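Local coordinates for hemolysin activator protein CdiB (PDB 6WIL), which probably exports a partner toxin across the outer membrane, as the TpsB-type (two-partner secretion) transporter of a contact-dependent growth inhibition system, at residues K114-S119 and G166-L171; Y271-Q276 and F286-Y291; H339-S344 and H355-G360. All coordinates share one frame; numbering follows the deposited sequence.

Interaction 1: K114-S119 and G166-L171; sequences KGFITS and GDIVNL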
loop_
_atom_site.group_PDB
_atom_site.type_symbol
_atom_site.label_atom_id
_atom_site.label_comp_id
_atom_site.label_asym_id
_atom_site.label_seq_id
_atom_site.Cartn_x
_atom_site.Cartn_y
_atom_site.Cartn_z
ATOM N N LYS A 114 11.125 -14.024 16.118
ATOM C CA LYS A 114 9.975 -13.279 16.608
ATOM C C LYS A 114 10.290 -11.813 16.886
ATOM O O LYS A 114 9.385 -11.064 17.266
ATOM C CB LYS A 114 9.413 -13.946 17.867
ATOM C CG LYS A 114 8.262 -14.913 17.599
ATOM C CD LYS A 114 8.665 -16.030 16.647
ATOM C CE LYS A 114 7.462 -16.859 16.227
ATOM N NZ LYS A 114 6.725 -17.392 17.404
ATOM N N GLY A 115 11.541 -11.389 16.713
ATOM C CA GLY A 115 11.893 -9.984 16.755
ATOM C C GLY A 115 12.573 -9.477 18.013
ATOM O O GLY A 115 12.806 -8.266 18.117
ATOM N N PHE A 116 12.913 -10.346 18.966
ATOM C CA PHE A 116 13.506 -9.894 20.227
ATOM C C PHE A 116 15.021 -9.812 20.055
ATOM O O PHE A 116 15.787 -10.675 20.490
ATOM C CB PHE A 116 13.094 -10.815 21.369
ATOM C CG PHE A 116 11.601 -10.955 21.518
ATOM C CD1 PHE A 116 10.879 -10.060 22.296
ATOM C CD2 PHE A 116 10.919 -11.976 20.874
ATOM C CE1 PHE A 116 9.505 -10.187 22.433
ATOM C CE2 PHE A 116 9.546 -12.108 21.006
ATOM C CZ PHE A 116 8.839 -11.212 21.786
ATOM N N ILE A 117 15.454 -8.724 19.413
ATOM C CA ILE A 117 16.845 -8.594 18.988
ATOM C C ILE A 117 17.799 -8.254 20.126
ATOM O O ILE A 117 19.016 -8.398 19.959
ATOM C CB ILE A 117 16.972 -7.527 17.888
ATOM C CG1 ILE A 117 16.196 -6.269 18.288
ATOM C CG2 ILE A 117 16.493 -8.074 16.549
ATOM C CD1 ILE A 117 16.383 -5.109 17.342
ATOM N N THR A 118 17.296 -7.792 21.272
ATOM C CA THR A 118 18.146 -7.463 22.409
ATOM C C THR A 118 17.973 -8.440 23.563
ATOM O O THR A 118 18.507 -8.202 24.651
ATOM C CB THR A 118 17.875 -6.036 22.893
ATOM O OG1 THR A 118 16.536 -5.945 23.396
ATOM C CG2 THR A 118 18.060 -5.048 21.755
ATOM N N SER A 119 17.228 -9.519 23.359
ATOM C CA SER A 119 17.100 -10.579 24.343
ATOM C C SER A 119 18.078 -11.704 24.022
ATOM O O SER A 119 18.566 -11.830 22.897
ATOM C CB SER A 119 15.665 -11.106 24.388
ATOM O OG SER A 119 14.812 -10.180 25.037
ATOM N N GLY A 166 10.409 1.025 29.192
ATOM C CA GLY A 166 10.197 -0.126 30.043
ATOM C C GLY A 166 9.635 -1.351 29.351
ATOM O O GLY A 166 9.580 -2.420 29.972
ATOM N N ASP A 167 9.213 -1.237 28.092
ATOM C CA ASP A 167 8.703 -2.384 27.361
ATOM C C ASP A 167 9.849 -3.259 26.861
ATOM O O ASP A 167 11.023 -2.876 26.882
ATOM C CB ASP A 167 7.838 -1.940 26.181
ATOM C CG ASP A 167 6.461 -1.477 26.608
ATOM O OD1 ASP A 167 6.206 -1.411 27.828
ATOM O OD2 ASP A 167 5.630 -1.186 25.721
ATOM N N ILE A 168 9.491 -4.449 26.395
ATOM C CA ILE A 168 10.467 -5.371 25.827
ATOM C C ILE A 168 10.754 -4.958 24.390
ATOM O O ILE A 168 9.831 -4.701 23.608
ATOM C CB ILE A 168 9.955 -6.818 25.907
ATOM C CG1 ILE A 168 9.685 -7.194 27.365
ATOM C CG2 ILE A 168 10.957 -7.774 25.278
ATOM C CD1 ILE A 168 8.933 -8.495 27.538
ATOM N N VAL A 169 12.037 -4.885 24.043
ATOM C CA VAL A 169 12.445 -4.443 22.713
ATOM C C VAL A 169 12.060 -5.497 21.684
ATOM O O VAL A 169 12.504 -6.649 21.758
ATOM C CB VAL A 169 13.951 -4.160 22.670
ATOM C CG1 VAL A 169 14.399 -3.918 21.238
ATOM C CG2 VAL A 169 14.290 -2.970 23.550
ATOM N N ASN A 170 11.239 -5.102 20.710
ATOM C CA ASN A 170 10.853 -5.963 19.600
ATOM C C ASN A 170 11.026 -5.208 18.289
ATOM O O ASN A 170 10.568 -4.069 18.160
ATOM C CB ASN A 170 9.409 -6.445 19.738
ATOM C CG ASN A 170 9.113 -7.628 18.844
ATOM O OD1 ASN A 170 8.964 -7.482 17.630
ATOM N ND2 ASN A 170 9.036 -8.813 19.439
ATOM N N LEU A 171 11.670 -5.854 17.315
ATOM C CA LEU A 171 11.991 -5.204 16.050
ATOM C C LEU A 171 10.756 -4.907 15.205
ATOM O O LEU A 171 10.800 -3.999 14.368
ATOM C CB LEU A 171 12.969 -6.071 15.255
ATOM C CG LEU A 171 13.599 -5.462 14.002
ATOM C CD1 LEU A 171 14.353 -4.182 14.343
ATOM C CD2 LEU A 171 14.521 -6.469 13.339
#
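The carbonyl O of Gly115 has several partners. Leu171 N donates to it at 2.8 Å with an N-H...O angle of 160°, Asn170 CA adds a C-H...O contact at 3.4 Å from Gly115 O, and Ile117 N reaches it weakly. One residue earlier, Lys114 O accepts a bond from Asn170 ND2 at 3.1 Å. Asn170 carries this amide over a face of the Phe116 ring, its chi1 of -164° turning CG away from the backbone N; ND2 stands 3.3 Å above the ring plane, offset toward the rim, and the amide plane is turned 84° to the ring. Its OD1 meanwhile caps Lys172 N. Ile168 CG2 comes instead to the edge of the Phe116 ring, 3.8 Å from CD1. Beyond the polar centre, Ile117 crosses Leu171 at about a right angle, CD1 to CD1 at 3.7 Å, and Thr118 OG1 presses on Val169 CB. Gly115, at positive phi, ends helix 97-113 in a Schellman motif, while Asn170 is the N-cap of helix 171-181. The carbonyls of Lys114 and Gly115, just past the end of helix 97-113, thus meet the N-cap and first residue of helix 171-181, a junction consistent with the interface between two consecutive POTRA domains.

Interaction 2: Y271-Q276 and F286-Y291; sequences YFISYQ and FSYNDY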
loop_
_atom_site.group_PDB
_atom_site.type_symbol
_atom_site.label_atom_id
_atom_site.label_comp_id
_atom_site.label_asym_id
_atom_site.label_seq_id
_atom_site.Cartn_x
_atom_site.Cartn_y
_atom_site.Cartn_z
ATOM N N TYR A 271 -12.768 18.550 -6.483
ATOM C CA TYR A 271 -12.095 18.897 -5.238
ATOM C C TYR A 271 -11.939 17.638 -4.396
ATOM O O TYR A 271 -12.901 16.884 -4.225
ATOM C CB TYR A 271 -12.887 19.966 -4.471
ATOM C CG TYR A 271 -12.315 20.360 -3.121
ATOM C CD1 TYR A 271 -12.519 19.567 -1.994
ATOM C CD2 TYR A 271 -11.596 21.538 -2.967
ATOM C CE1 TYR A 271 -12.005 19.925 -0.762
ATOM C CE2 TYR A 271 -11.082 21.907 -1.734
ATOM C CZ TYR A 271 -11.289 21.098 -0.638
ATOM O OH TYR A 271 -10.779 21.460 0.587
ATOM N N PHE A 272 -10.738 17.423 -3.856
ATOM C CA PHE A 272 -10.423 16.223 -3.086
ATOM C C PHE A 272 -9.575 16.589 -1.877
ATOM O O PHE A 272 -8.571 17.296 -2.008
ATOM C CB PHE A 272 -9.683 15.195 -3.951
ATOM C CG PHE A 272 -9.252 13.963 -3.204
ATOM C CD1 PHE A 272 -10.132 12.910 -3.010
ATOM C CD2 PHE A 272 -7.960 13.850 -2.710
ATOM C CE1 PHE A 272 -9.735 11.771 -2.330
ATOM C CE2 PHE A 272 -7.559 12.714 -2.030
ATOM C CZ PHE A 272 -8.446 11.672 -1.840
ATOM N N ILE A 273 -9.970 16.095 -0.708
ATOM C CA ILE A 273 -9.238 16.320 0.532
ATOM C C ILE A 273 -9.049 14.982 1.232
ATOM O O ILE A 273 -9.983 14.179 1.318
ATOM C CB ILE A 273 -9.964 17.324 1.450
ATOM C CG1 ILE A 273 -9.360 17.308 2.856
ATOM C CG2 ILE A 273 -11.448 17.027 1.499
ATOM C CD1 ILE A 273 -9.965 18.328 3.789
ATOM N N SER A 274 -7.839 14.740 1.726
ATOM C CA SER A 274 -7.513 13.498 2.411
ATOM C C SER A 274 -6.732 13.816 3.675
ATOM O O SER A 274 -5.800 14.627 3.647
ATOM C CB SER A 274 -6.705 12.567 1.504
ATOM O OG SER A 274 -6.669 11.253 2.034
ATOM N N TYR A 275 -7.121 13.188 4.780
ATOM C CA TYR A 275 -6.412 13.307 6.045
ATOM C C TYR A 275 -6.095 11.914 6.568
ATOM O O TYR A 275 -6.932 11.010 6.500
ATOM C CB TYR A 275 -7.235 14.084 7.068
ATOM C CG TYR A 275 -6.508 14.386 8.357
ATOM C CD1 TYR A 275 -5.394 15.218 8.371
ATOM C CD2 TYR A 275 -6.950 13.862 9.564
ATOM C CE1 TYR A 275 -4.734 15.508 9.550
ATOM C CE2 TYR A 275 -6.297 14.149 10.749
ATOM C CZ TYR A 275 -5.189 14.970 10.735
ATOM O OH TYR A 275 -4.537 15.250 11.915
ATOM N N GLN A 276 -4.884 11.748 7.095
ATOM C CA GLN A 276 -4.399 10.439 7.511
ATOM C C GLN A 276 -3.448 10.609 8.683
ATOM O O GLN A 276 -2.507 11.403 8.601
ATOM C CB GLN A 276 -3.686 9.735 6.352
ATOM C CG GLN A 276 -3.832 8.227 6.344
ATOM C CD GLN A 276 -3.067 7.581 5.206
ATOM O OE1 GLN A 276 -2.656 8.252 4.258
ATOM N NE2 GLN A 276 -2.861 6.274 5.299
ATOM N N PHE A 286 -9.572 9.773 6.515
ATOM C CA PHE A 286 -10.856 10.196 5.987
ATOM C C PHE A 286 -10.610 11.045 4.752
ATOM O O PHE A 286 -9.591 11.728 4.640
ATOM C CB PHE A 286 -11.712 10.927 7.040
ATOM C CG PHE A 286 -11.399 12.386 7.207
ATOM C CD1 PHE A 286 -11.931 13.331 6.340
ATOM C CD2 PHE A 286 -10.631 12.824 8.272
ATOM C CE1 PHE A 286 -11.658 14.675 6.501
ATOM C CE2 PHE A 286 -10.361 14.169 8.446
ATOM C CZ PHE A 286 -10.873 15.096 7.556
ATOM N N SER A 287 -11.541 10.969 3.811
ATOM C CA SER A 287 -11.417 11.686 2.555
ATOM C C SER A 287 -12.785 12.196 2.129
ATOM O O SER A 287 -13.826 11.732 2.601
ATOM C CB SER A 287 -10.806 10.804 1.456
ATOM O OG SER A 287 -11.432 9.535 1.408
ATOM N N TYR A 288 -12.764 13.170 1.227
ATOM C CA TYR A 288 -13.981 13.772 0.706
ATOM C C TYR A 288 -13.703 14.213 -0.719
ATOM O O TYR A 288 -12.653 14.801 -0.993
ATOM C CB TYR A 288 -14.426 14.953 1.578
ATOM C CG TYR A 288 -15.503 15.834 0.975
ATOM C CD1 TYR A 288 -16.849 15.535 1.134
ATOM C CD2 TYR A 288 -15.168 16.983 0.268
ATOM C CE1 TYR A 288 -17.832 16.350 0.593
ATOM C CE2 TYR A 288 -16.138 17.800 -0.275
ATOM C CZ TYR A 288 -17.469 17.479 -0.110
ATOM O OH TYR A 288 -18.437 18.292 -0.652
ATOM N N ASN A 289 -14.632 13.914 -1.623
ATOM C CA ASN A 289 -14.503 14.293 -3.021
ATOM C C ASN A 289 -15.772 15.000 -3.466
ATOM O O ASN A 289 -16.879 14.522 -3.205
ATOM C CB ASN A 289 -14.236 13.073 -3.908
ATOM C CG ASN A 289 -14.149 13.436 -5.376
ATOM O OD1 ASN A 289 -14.948 12.974 -6.191
ATOM N ND2 ASN A 289 -13.187 14.286 -5.718
ATOM N N ASP A 290 -15.605 16.138 -4.135
ATOM C CA ASP A 290 -16.702 16.887 -4.730
ATOM C C ASP A 290 -16.445 16.979 -6.225
ATOM O O ASP A 290 -15.375 17.431 -6.647
ATOM C CB ASP A 290 -16.819 18.283 -4.106
ATOM C CG ASP A 290 -18.188 18.914 -4.322
ATOM O OD1 ASP A 290 -18.686 18.907 -5.469
ATOM O OD2 ASP A 290 -18.769 19.417 -3.337
ATOM N N TYR A 291 -17.413 16.534 -7.022
ATOM C CA TYR A 291 -17.257 16.468 -8.468
ATOM C C TYR A 291 -18.409 17.198 -9.143
ATOM O O TYR A 291 -19.574 16.984 -8.796
ATOM C CB TYR A 291 -17.197 15.013 -8.942
ATOM C CG TYR A 291 -17.111 14.864 -10.441
ATOM C CD1 TYR A 291 -15.945 15.185 -11.123
ATOM C CD2 TYR A 291 -18.191 14.395 -11.173
ATOM C CE1 TYR A 291 -15.862 15.051 -12.495
ATOM C CE2 TYR A 291 -18.117 14.256 -12.544
ATOM C CZ TYR A 291 -16.952 14.584 -13.201
ATOM O OH TYR A 291 -16.878 14.446 -14.568
#
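Tyr275 meets Phe286 from its first side-chain carbon onward. Its CB lies 3.4 Å from Phe286 CE2, the tightest side-chain approach of this pair. CG stays near the same atom, and CD2 follows at 3.6 Å from Phe286 CE2. Beyond that the ring leads away from Phe286, and at the tip OH bonds to Asp250 OD2, which anchors the phenol. The two rings are oblique, with centroids 5.8 Å apart and planes at 51°. Phe286 reaches across because its CG sits between the backbone N and the carbonyl carbon (chi1 83°), which swings the ring over toward the partner strand. Backbone bonds fix the pair: Tyr275 N donates to Phe286 O and Phe286 N to Tyr275 O, both at 2.9 Å.

The same reciprocal pattern recurs at Ile273 with Tyr288 and at Tyr271 with Asp290, six bonds in all between strands running at 179°. This is a regular antiparallel hairpin of strands 266-279 and 282-295, two neighbours in the 16-stranded transmembrane barrel of an Omp85-type transporter. Tyr271, Ile273, Tyr275, Phe286 and Tyr288 give one face a mostly aromatic and aliphatic surface, with Asp290 the polar exception at one end, consistent with the outer, largely lipid-facing wall. On it Ile273 CG2 packs 3.6 Å from Tyr288 CB and lies at the edge of the Tyr288 ring, near its plane.

The other face carries Phe272, Ser274, Ser287 and Asn289, and helix 8-27 covers part of it. Phe272 touches Asn22 of that helix, while its CE1 stands 4.1 Å from Ser287 CB across the strands. Asn289 OD1 bonds to Gln14 NE2 and its ND2 to Ser270 OG, two partners that set the rotation of the amide.

Interaction 3: H339-S344 and H355-G360; sequences HKESQS and HRKTSG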
loop_
_atom_site.group_PDB
_atom_site.type_symbol
_atom_site.label_atom_id
_atom_site.label_comp_id
_atom_site.label_asym_id
_atom_site.label_seq_id
_atom_site.Cartn_x
_atom_site.Cartn_y
_atom_site.Cartn_z
ATOM N N HIS A 339 -20.203 7.187 1.966
ATOM C CA HIS A 339 -21.512 7.723 1.615
ATOM C C HIS A 339 -21.377 8.513 0.322
ATOM O O HIS A 339 -20.470 9.340 0.193
ATOM C CB HIS A 339 -22.075 8.620 2.724
ATOM C CG HIS A 339 -23.311 9.366 2.325
ATOM N ND1 HIS A 339 -23.270 10.616 1.744
ATOM C CD2 HIS A 339 -24.622 9.037 2.416
ATOM C CE1 HIS A 339 -24.502 11.026 1.498
ATOM N NE2 HIS A 339 -25.340 10.086 1.896
ATOM N N LYS A 340 -22.272 8.255 -0.629
ATOM C CA LYS A 340 -22.279 8.925 -1.922
ATOM C C LYS A 340 -23.620 9.601 -2.153
ATOM O O LYS A 340 -24.665 9.100 -1.723
ATOM C CB LYS A 340 -22.013 7.949 -3.070
ATOM C CG LYS A 340 -20.591 7.943 -3.585
ATOM C CD LYS A 340 -20.542 7.620 -5.076
ATOM C CE LYS A 340 -21.034 8.794 -5.920
ATOM N NZ LYS A 340 -20.959 8.512 -7.382
ATOM N N GLU A 341 -23.587 10.730 -2.851
ATOM C CA GLU A 341 -24.792 11.452 -3.221
ATOM C C GLU A 341 -24.569 12.103 -4.574
ATOM O O GLU A 341 -23.513 12.691 -4.822
ATOM C CB GLU A 341 -25.162 12.499 -2.169
ATOM C CG GLU A 341 -26.521 13.127 -2.382
ATOM C CD GLU A 341 -27.143 13.600 -1.083
ATOM O OE1 GLU A 341 -26.755 13.078 -0.014
ATOM O OE2 GLU A 341 -28.017 14.492 -1.133
ATOM N N SER A 342 -25.561 11.983 -5.452
ATOM C CA SER A 342 -25.425 12.441 -6.825
ATOM C C SER A 342 -26.769 12.944 -7.327
ATOM O O SER A 342 -27.805 12.327 -7.066
ATOM C CB SER A 342 -24.912 11.320 -7.734
ATOM O OG SER A 342 -24.997 11.689 -9.099
ATOM N N GLN A 343 -26.742 14.062 -8.048
ATOM C CA GLN A 343 -27.938 14.601 -8.679
ATOM C C GLN A 343 -27.570 15.189 -10.034
ATOM O O GLN A 343 -26.458 15.688 -10.228
ATOM C CB GLN A 343 -28.615 15.657 -7.800
ATOM C CG GLN A 343 -27.733 16.820 -7.418
ATOM C CD GLN A 343 -28.389 17.710 -6.385
ATOM O OE1 GLN A 343 -29.443 17.374 -5.844
ATOM N NE2 GLN A 343 -27.769 18.851 -6.103
ATOM N N SER A 344 -28.511 15.113 -10.973
ATOM C CA SER A 344 -28.304 15.570 -12.339
ATOM C C SER A 344 -29.342 16.624 -12.710
ATOM O O SER A 344 -30.437 16.676 -12.143
ATOM C CB SER A 344 -28.373 14.401 -13.329
ATOM O OG SER A 344 -27.488 13.360 -12.951
ATOM N N HIS A 355 -31.442 11.237 -8.967
ATOM C CA HIS A 355 -30.955 11.604 -7.643
ATOM C C HIS A 355 -30.639 10.331 -6.868
ATOM O O HIS A 355 -31.535 9.523 -6.601
ATOM C CB HIS A 355 -31.995 12.447 -6.910
ATOM C CG HIS A 355 -31.504 13.030 -5.621
ATOM N ND1 HIS A 355 -31.313 12.271 -4.486
ATOM C CD2 HIS A 355 -31.177 14.300 -5.285
ATOM C CE1 HIS A 355 -30.883 13.048 -3.508
ATOM N NE2 HIS A 355 -30.792 14.284 -3.966
ATOM N N ARG A 356 -29.371 10.144 -6.512
ATOM C CA ARG A 356 -28.912 8.890 -5.928
ATOM C C ARG A 356 -28.109 9.163 -4.667
ATOM O O ARG A 356 -27.077 9.837 -4.718
ATOM C CB ARG A 356 -28.077 8.095 -6.936
ATOM C CG ARG A 356 -28.907 7.484 -8.051
ATOM C CD ARG A 356 -28.052 6.972 -9.199
ATOM N NE ARG A 356 -27.434 8.054 -9.961
ATOM C CZ ARG A 356 -27.174 7.993 -11.263
ATOM N NH1 ARG A 356 -26.608 9.022 -11.880
ATOM N NH2 ARG A 356 -27.496 6.908 -11.954
ATOM N N LYS A 357 -28.588 8.643 -3.541
ATOM C CA LYS A 357 -27.815 8.558 -2.309
ATOM C C LYS A 357 -27.500 7.095 -2.039
ATOM O O LYS A 357 -28.407 6.255 -2.032
ATOM C CB LYS A 357 -28.574 9.152 -1.120
ATOM C CG LYS A 357 -28.966 10.611 -1.257
ATOM C CD LYS A 357 -29.548 11.118 0.058
ATOM C CE LYS A 357 -30.334 12.406 -0.123
ATOM N NZ LYS A 357 -30.951 12.854 1.157
ATOM N N THR A 358 -26.222 6.784 -1.837
ATOM C CA THR A 358 -25.808 5.432 -1.486
ATOM C C THR A 358 -24.842 5.483 -0.311
ATOM O O THR A 358 -24.204 6.505 -0.041
ATOM C CB THR A 358 -25.145 4.695 -2.666
ATOM O OG1 THR A 358 -23.845 5.243 -2.912
ATOM C CG2 THR A 358 -25.991 4.813 -3.932
ATOM N N SER A 359 -24.746 4.360 0.394
ATOM C CA SER A 359 -23.832 4.233 1.520
ATOM C C SER A 359 -23.528 2.757 1.725
ATOM O O SER A 359 -24.279 1.884 1.282
ATOM C CB SER A 359 -24.418 4.841 2.796
ATOM O OG SER A 359 -25.357 3.957 3.384
ATOM N N GLY A 360 -22.422 2.490 2.403
ATOM C CA GLY A 360 -22.043 1.115 2.659
ATOM C C GLY A 360 -20.716 1.022 3.374
ATOM O O GLY A 360 -20.210 2.008 3.914
#
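Glu341 and Lys357 lie side by side and point the same way, a non-hydrogen-bonded pair whose contact is mostly through chain atoms. Glu341 OE2 stands 3.3 Å from Lys357 CE but 4.1 Å from Lys357 NZ, so the opposite charges are near without forming a salt bridge. Glu341 CG is anti to its backbone N (chi1 -171°), whereas Lys357 CG is anti to its carbonyl carbon, and the two chains run on together from there. The His355 ring lies next to them: Ser342 O sits 4.0 Å above one face, and Gln343 OE1 approaches its edge at 3.6 Å from CD2. On the other side of the sheet Thr358 OG1 rests 3.3 Å from Lys340 CB.

Holding these side chains in place are four backbone bonds. Lys340 N donates to Thr358 O at 2.7 Å, nearly straight at 175°, and Thr358 N answers to Lys340 O; Ser342 and Arg356 exchange the other two. Farther out, Arg356 forms a salt bridge through NH1 with Asp5 OD2 near the N terminus, and Gln343 NE2 bonds to Asn311 OD1 on the adjoining strand 308-326. Through Arg356 the face it shares with Lys340, Ser342 and Thr358 meets the N-terminal segment, consistent with the barrel interior. Both faces are polar here, close to the turn that joins strands 329-346 and 349-371, consistent with the rim of an Omp85-type outer-membrane beta barrel, near or beyond the membrane edge.

The three contacts come in series along the chain. Interaction 1 joins loops in the POTRA region, with its centre 39 Å from that of interaction 2 and 49 Å from that of interaction 3, on the opposite side of the chain's centre from the latter. Interactions 2 and 3 are hairpins of one closed antiparallel sheet, centres 16 Å apart and nearest atoms about 7 Å apart. Strand 308-326 lies between them and contacts both: Gln313 touches Tyr288 and Asp290 and also pairs through its backbone with Glu341. The set therefore samples the protein's two modules, the POTRA part, probably periplasmic, and the membrane barrel.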